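Local atomic coordinates of isoflavone reductase (Medicago sativa, PDB entry 2GAS), a protein that reduces 2'-hydroxyformononetin to (3R)-vestitone with NADPH on the way to the pterocarpan phytoalexin medicarpin in alfalfa. Residues L70-A73 with I74-D78; A39-P42 with E43-E46. All coordinates share one frame; numbering follows the deposited sequence.

Contact 1 (L70-A73 with I74-D78)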
ATOM      1  N   LEU A  70       0.525   5.945  23.286  1.00 26.71           N
ATOM      2  CA  LEU A  70       1.241   5.182  22.267  1.00 26.34           C
ATOM      3  C   LEU A  70       2.136   4.120  22.897  1.00 24.96           C
ATOM      4  O   LEU A  70       2.064   2.944  22.541  1.00 22.58           O
ATOM      5  CB  LEU A  70       2.099   6.111  21.411  1.00 28.90           C
ATOM      6  CG  LEU A  70       1.702   6.311  19.949  1.00 32.73           C
ATOM      7  CD1 LEU A  70       2.769   7.148  19.265  1.00 32.11           C
ATOM      8  CD2 LEU A  70       1.561   4.961  19.250  1.00 33.57           C
ATOM      9  N   VAL A  71       2.988   4.543  23.828  1.00 23.43           N
ATOM     10  CA  VAL A  71       3.888   3.619  24.504  1.00 23.69           C
ATOM     11  C   VAL A  71       3.099   2.535  25.231  1.00 22.47           C
ATOM     12  O   VAL A  71       3.444   1.359  25.160  1.00 23.18           O
ATOM     13  CB  VAL A  71       4.787   4.352  25.527  1.00 24.38           C
ATOM     14  CG1 VAL A  71       5.622   3.345  26.300  1.00 24.85           C
ATOM     15  CG2 VAL A  71       5.684   5.353  24.814  1.00 25.00           C
ATOM     16  N   LYS A  72       2.033   2.932  25.921  1.00 23.02           N
ATOM     17  CA  LYS A  72       1.208   1.982  26.663  1.00 23.40           C
ATOM     18  C   LYS A  72       0.592   0.916  25.767  1.00 22.32           C
ATOM     19  O   LYS A  72       0.509  -0.253  26.145  1.00 21.54           O
ATOM     20  CB  LYS A  72       0.093   2.719  27.414  1.00 25.55           C
ATOM     21  CG  LYS A  72      -0.818   1.798  28.216  1.00 30.15           C
ATOM     22  CD  LYS A  72      -1.930   2.572  28.911  1.00 34.50           C
ATOM     23  CE  LYS A  72      -2.841   1.638  29.701  1.00 37.15           C
ATOM     24  NZ  LYS A  72      -3.519   0.626  28.834  1.00 38.11           N
ATOM     25  N   ALA A  73       0.162   1.323  24.576  1.00 21.16           N
ATOM     26  CA  ALA A  73      -0.448   0.398  23.630  1.00 21.67           C
ATOM     27  C   ALA A  73       0.599  -0.544  23.050  1.00 20.75           C
ATOM     28  O   ALA A  73       0.401  -1.756  23.001  1.00 21.76           O
ATOM     29  CB  ALA A  73      -1.127   1.177  22.506  1.00 20.11           C
ATOM     30  N   ILE A  74       1.717   0.028  22.616  1.00 19.73           N
ATOM     31  CA  ILE A  74       2.795  -0.747  22.015  1.00 20.31           C
ATOM     32  C   ILE A  74       3.393  -1.792  22.959  1.00 21.23           C
ATOM     33  O   ILE A  74       3.804  -2.867  22.520  1.00 19.88           O
ATOM     34  CB  ILE A  74       3.902   0.196  21.488  1.00 21.21           C
ATOM     35  CG1 ILE A  74       3.343   1.043  20.341  1.00 21.50           C
ATOM     36  CG2 ILE A  74       5.104  -0.606  21.023  1.00 19.66           C
ATOM     37  CD1 ILE A  74       4.302   2.094  19.811  1.00 21.66           C
ATOM     38  N   LYS A  75       3.434  -1.487  24.252  1.00 21.62           N
ATOM     39  CA  LYS A  75       3.976  -2.433  25.224  1.00 23.79           C
ATOM     40  C   LYS A  75       3.143  -3.709  25.317  1.00 23.45           C
ATOM     41  O   LYS A  75       3.609  -4.733  25.822  1.00 24.87           O
ATOM     42  CB  LYS A  75       4.053  -1.788  26.609  1.00 23.35           C
ATOM     43  CG  LYS A  75       5.249  -0.889  26.820  1.00 26.86           C
ATOM     44  CD  LYS A  75       5.206  -0.268  28.206  1.00 30.63           C
ATOM     45  CE  LYS A  75       6.581   0.175  28.652  1.00 33.96           C
ATOM     46  NZ  LYS A  75       7.483  -1.003  28.826  1.00 35.77           N
ATOM     47  N   GLN A  76       1.913  -3.653  24.821  1.00 22.70           N
ATOM     48  CA  GLN A  76       1.022  -4.805  24.883  1.00 22.74           C
ATOM     49  C   GLN A  76       1.089  -5.736  23.674  1.00 22.85           C
ATOM     50  O   GLN A  76       0.469  -6.794  23.678  1.00 23.85           O
ATOM     51  CB  GLN A  76      -0.421  -4.330  25.063  1.00 22.64           C
ATOM     52  CG  GLN A  76      -0.655  -3.532  26.331  1.00 25.49           C
ATOM     53  CD  GLN A  76      -2.052  -2.948  26.397  1.00 25.66           C
ATOM     54  OE1 GLN A  76      -3.042  -3.675  26.487  1.00 28.27           O
ATOM     55  NE2 GLN A  76      -2.139  -1.625  26.344  1.00 26.33           N
ATOM     56  N   VAL A  77       1.849  -5.352  22.652  1.00 20.44           N
ATOM     57  CA  VAL A  77       1.940  -6.159  21.442  1.00 19.76           C
ATOM     58  C   VAL A  77       3.367  -6.510  21.032  1.00 19.71           C
ATOM     59  O   VAL A  77       4.332  -6.096  21.675  1.00 22.12           O
ATOM     60  CB  VAL A  77       1.250  -5.438  20.267  1.00 17.47           C
ATOM     61  CG1 VAL A  77      -0.205  -5.153  20.617  1.00 19.57           C
ATOM     62  CG2 VAL A  77       1.986  -4.135  19.955  1.00 20.04           C
ATOM     63  N   ASP A  78       3.482  -7.277  19.952  1.00 18.61           N
ATOM     64  CA  ASP A  78       4.772  -7.715  19.424  1.00 18.44           C
ATOM     65  C   ASP A  78       5.117  -7.041  18.096  1.00 18.20           C
ATOM     66  O   ASP A  78       6.271  -6.707  17.840  1.00 20.37           O
ATOM     67  CB  ASP A  78       4.757  -9.227  19.196  1.00 19.47           C
ATOM     68  CG  ASP A  78       4.507 -10.009  20.465  1.00 21.87           C
ATOM     69  OD1 ASP A  78       3.526 -10.785  20.508  1.00 22.28           O
ATOM     70  OD2 ASP A  78       5.298  -9.851  21.411  1.00 23.36           O
TER
HETATM   71  O   HOH W   1      -3.734   0.578  26.085  1.00 27.78           O

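Contact 2 (A39-P42 with E43-E46)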
ATOM      1  N   ALA A  39     -13.698  14.325  13.220  1.00 21.20           N
ATOM      2  CA  ALA A  39     -14.449  14.539  11.990  1.00 21.33           C
ATOM      3  C   ALA A  39     -14.474  13.309  11.073  1.00 21.50           C
ATOM      4  O   ALA A  39     -14.951  13.386   9.943  1.00 21.31           O
ATOM      5  CB  ALA A  39     -13.886  15.751  11.236  1.00 22.28           C
ATOM      6  N   ALA A  40     -13.972  12.178  11.560  1.00 20.89           N
ATOM      7  CA  ALA A  40     -13.961  10.952  10.763  1.00 20.45           C
ATOM      8  C   ALA A  40     -15.381  10.561  10.356  1.00 20.93           C
ATOM      9  O   ALA A  40     -16.325  10.771  11.118  1.00 21.14           O
ATOM     10  CB  ALA A  40     -13.319   9.812  11.556  1.00 21.13           C
ATOM     11  N   ASN A  41     -15.539  10.001   9.158  1.00 19.29           N
ATOM     12  CA  ASN A  41     -16.863   9.579   8.705  1.00 18.69           C
ATOM     13  C   ASN A  41     -17.421   8.675   9.801  1.00 18.77           C
ATOM     14  O   ASN A  41     -16.847   7.627  10.099  1.00 19.75           O
ATOM     15  CB  ASN A  41     -16.760   8.807   7.392  1.00 18.42           C
ATOM     16  CG  ASN A  41     -18.114   8.478   6.804  1.00 19.94           C
ATOM     17  OD1 ASN A  41     -18.505   9.017   5.762  1.00 22.22           O
ATOM     18  ND2 ASN A  41     -18.844   7.595   7.468  1.00 17.25           N
ATOM     19  N   PRO A  42     -18.551   9.065  10.414  1.00 19.65           N
ATOM     20  CA  PRO A  42     -19.165   8.280  11.489  1.00 19.64           C
ATOM     21  C   PRO A  42     -19.747   6.919  11.122  1.00 21.30           C
ATOM     22  O   PRO A  42     -19.715   5.997  11.936  1.00 21.85           O
ATOM     23  CB  PRO A  42     -20.224   9.232  12.042  1.00 20.13           C
ATOM     24  CG  PRO A  42     -20.671   9.959  10.820  1.00 20.22           C
ATOM     25  CD  PRO A  42     -19.351  10.271  10.126  1.00 19.04           C
ATOM     26  N   GLU A  43     -20.289   6.779   9.917  1.00 20.50           N
ATOM     27  CA  GLU A  43     -20.850   5.488   9.540  1.00 20.22           C
ATOM     28  C   GLU A  43     -19.743   4.473   9.322  1.00 21.32           C
ATOM     29  O   GLU A  43     -19.818   3.354   9.818  1.00 21.15           O
ATOM     30  CB  GLU A  43     -21.711   5.596   8.280  1.00 20.06           C
ATOM     31  CG  GLU A  43     -22.854   6.579   8.412  1.00 20.64           C
ATOM     32  CD  GLU A  43     -23.934   6.367   7.373  1.00 21.16           C
ATOM     33  OE1 GLU A  43     -23.651   5.770   6.308  1.00 21.35           O
ATOM     34  OE2 GLU A  43     -25.068   6.811   7.618  1.00 19.82           O
ATOM     35  N   THR A  44     -18.701   4.869   8.598  1.00 19.63           N
ATOM     36  CA  THR A  44     -17.594   3.959   8.336  1.00 20.73           C
ATOM     37  C   THR A  44     -16.875   3.574   9.626  1.00 21.46           C
ATOM     38  O   THR A  44     -16.602   2.400   9.872  1.00 21.42           O
ATOM     39  CB  THR A  44     -16.588   4.589   7.351  1.00 23.42           C
ATOM     40  OG1 THR A  44     -17.266   4.913   6.134  1.00 24.82           O
ATOM     41  CG2 THR A  44     -15.447   3.620   7.051  1.00 24.00           C
ATOM     42  N   LYS A  45     -16.584   4.560  10.465  1.00 21.42           N
ATOM     43  CA  LYS A  45     -15.888   4.284  11.715  1.00 22.33           C
ATOM     44  C   LYS A  45     -16.699   3.325  12.585  1.00 23.02           C
ATOM     45  O   LYS A  45     -16.197   2.293  13.034  1.00 23.37           O
ATOM     46  CB  LYS A  45     -15.624   5.591  12.466  1.00 24.50           C
ATOM     47  CG  LYS A  45     -14.827   5.424  13.744  1.00 26.28           C
ATOM     48  CD  LYS A  45     -14.441   6.781  14.317  1.00 28.08           C
ATOM     49  CE  LYS A  45     -13.635   6.641  15.594  1.00 29.73           C
ATOM     50  NZ  LYS A  45     -13.186   7.970  16.102  1.00 31.36           N
ATOM     51  N   GLU A  46     -17.964   3.666  12.796  1.00 23.08           N
ATOM     52  CA  GLU A  46     -18.864   2.866  13.611  1.00 25.05           C
ATOM     53  C   GLU A  46     -19.005   1.439  13.079  1.00 23.06           C
ATOM     54  O   GLU A  46     -18.871   0.469  13.827  1.00 23.46           O
ATOM     55  CB  GLU A  46     -20.232   3.549  13.661  1.00 29.44           C
ATOM     56  CG  GLU A  46     -20.842   3.645  15.044  1.00 38.88           C
ATOM     57  CD  GLU A  46     -21.492   2.353  15.482  1.00 42.62           C
ATOM     58  OE1 GLU A  46     -22.438   1.906  14.799  1.00 47.34           O
ATOM     59  OE2 GLU A  46     -21.061   1.786  16.509  1.00 47.18           O
TER

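Contact 1 (L70-A73 with I74-D78)
Leu70 and Ile74 lie side by side on the buried flank of the last helical turn, pointing the same way, with CD2 of Leu70 4.0 Å from CD1 of Ile74. The Ile74 branch that reaches Leu70 is CG1, set beside the backbone N and opposite the carbonyl carbon (chi1 -65°), where it also rests against the Leu70 carbonyl: CG1 of Ile74 is 3.2 Å from O of Leu70. That same oxygen takes a nearly straight hydrogen bond from Ile74 N, at 2.9 Å, so it is gripped by the backbone and covered by the isoleucine chain. One residue on, Lys75 N binds Val71 O, and the aliphatic stem of Lys75 runs alongside Val71 CG1 before its amino end leads away.

The solvent side is looser. Lys72 and Gln76 cross at a slant, and Gln76 NE2 donates to Lys72 O at 3.0 Å. The acceptor oxygen lies in the Gln76 amide plane, whereas NE2 sits above the Lys72 carbonyl plane, 47° out of it. A water accepts from both Lys72 NZ and Gln76 NE2, bridging the ammonium and the amide. Both NE2 hydrogens thus appear to be used, which should fix the rotation of the amide.

Gln76 N to Ala73 O is an i+3 to i (3-10 type) hydrogen bond, and a type I turn from Ile74 to Val77 completes the helix exit. Leu70 and Ile74 pack on helix 92-102, through Ile95, Ala98, Ile99 and Ala102, while Ala73 touches Leu60 of strand 58-61 and Leu32 of strand 29-33, and Val77 meets Tyr30 as the chain enters strand 79-82.

Contact 2 (A39-P42 with E43-E46)
The side-chain amide of Asn41 crosses the Thr44 side chain at about a right angle, with Asn41 CG 3.7 Å from Thr44 OG1. Asn41 holds the N-cap position; its CG, opposite the backbone N (chi1 -174°), brings the amide to the first turn of the helix. Next in the chain, the puckered ring of Pro42 has the backbone N of Glu43 obliquely off one face, displaced beyond the CA edge, a placement that largely follows from the covalent link. Two peptide carbonyls then start the helical bonding. Lys45 N reaches Asn41 O at 3.1 Å, tilted modestly from the carbonyl plane, whereas Glu46 N comes to Pro42 O at 3.0 Å from well above its plane. Lys45 CB lies over the Asn41 carbonyl oxygen, and its fully extended chain passes Ala40 CB at CD before leading away from 39-42.

Proline, lacking an N-H, suits the first turn; the acidic Glu43 there may at most interact weakly with the helix dipole, since its carboxylate leads away. The Lys45 side chain comes about 5 Å from those of Thr11 and Arg34, which probably bind NADP(+), so its charge may contribute to the positive potential there.

In the fold
Contact 2 (39-46) precedes contact 1 (70-78) along the chain. Their centres lie 25 Å apart and their nearest atoms about 15 Å, without touching. Both belong to the NADP-binding Rossmann-type domain, whose five parallel strands run in the order 3-2-1-4-5. Contact 2 starts helix 42-54, which links strand 29-33 to the edge strand 58-61. Contact 1 ends helix 67-74, part of the crossover that carries the chain from that edge back past the first strand to strand 79-82. One therefore opens and the other closes successive helical connections of the sheet: contact 2 on the surface close to the cofactor site, contact 1 largely buried and farther from it.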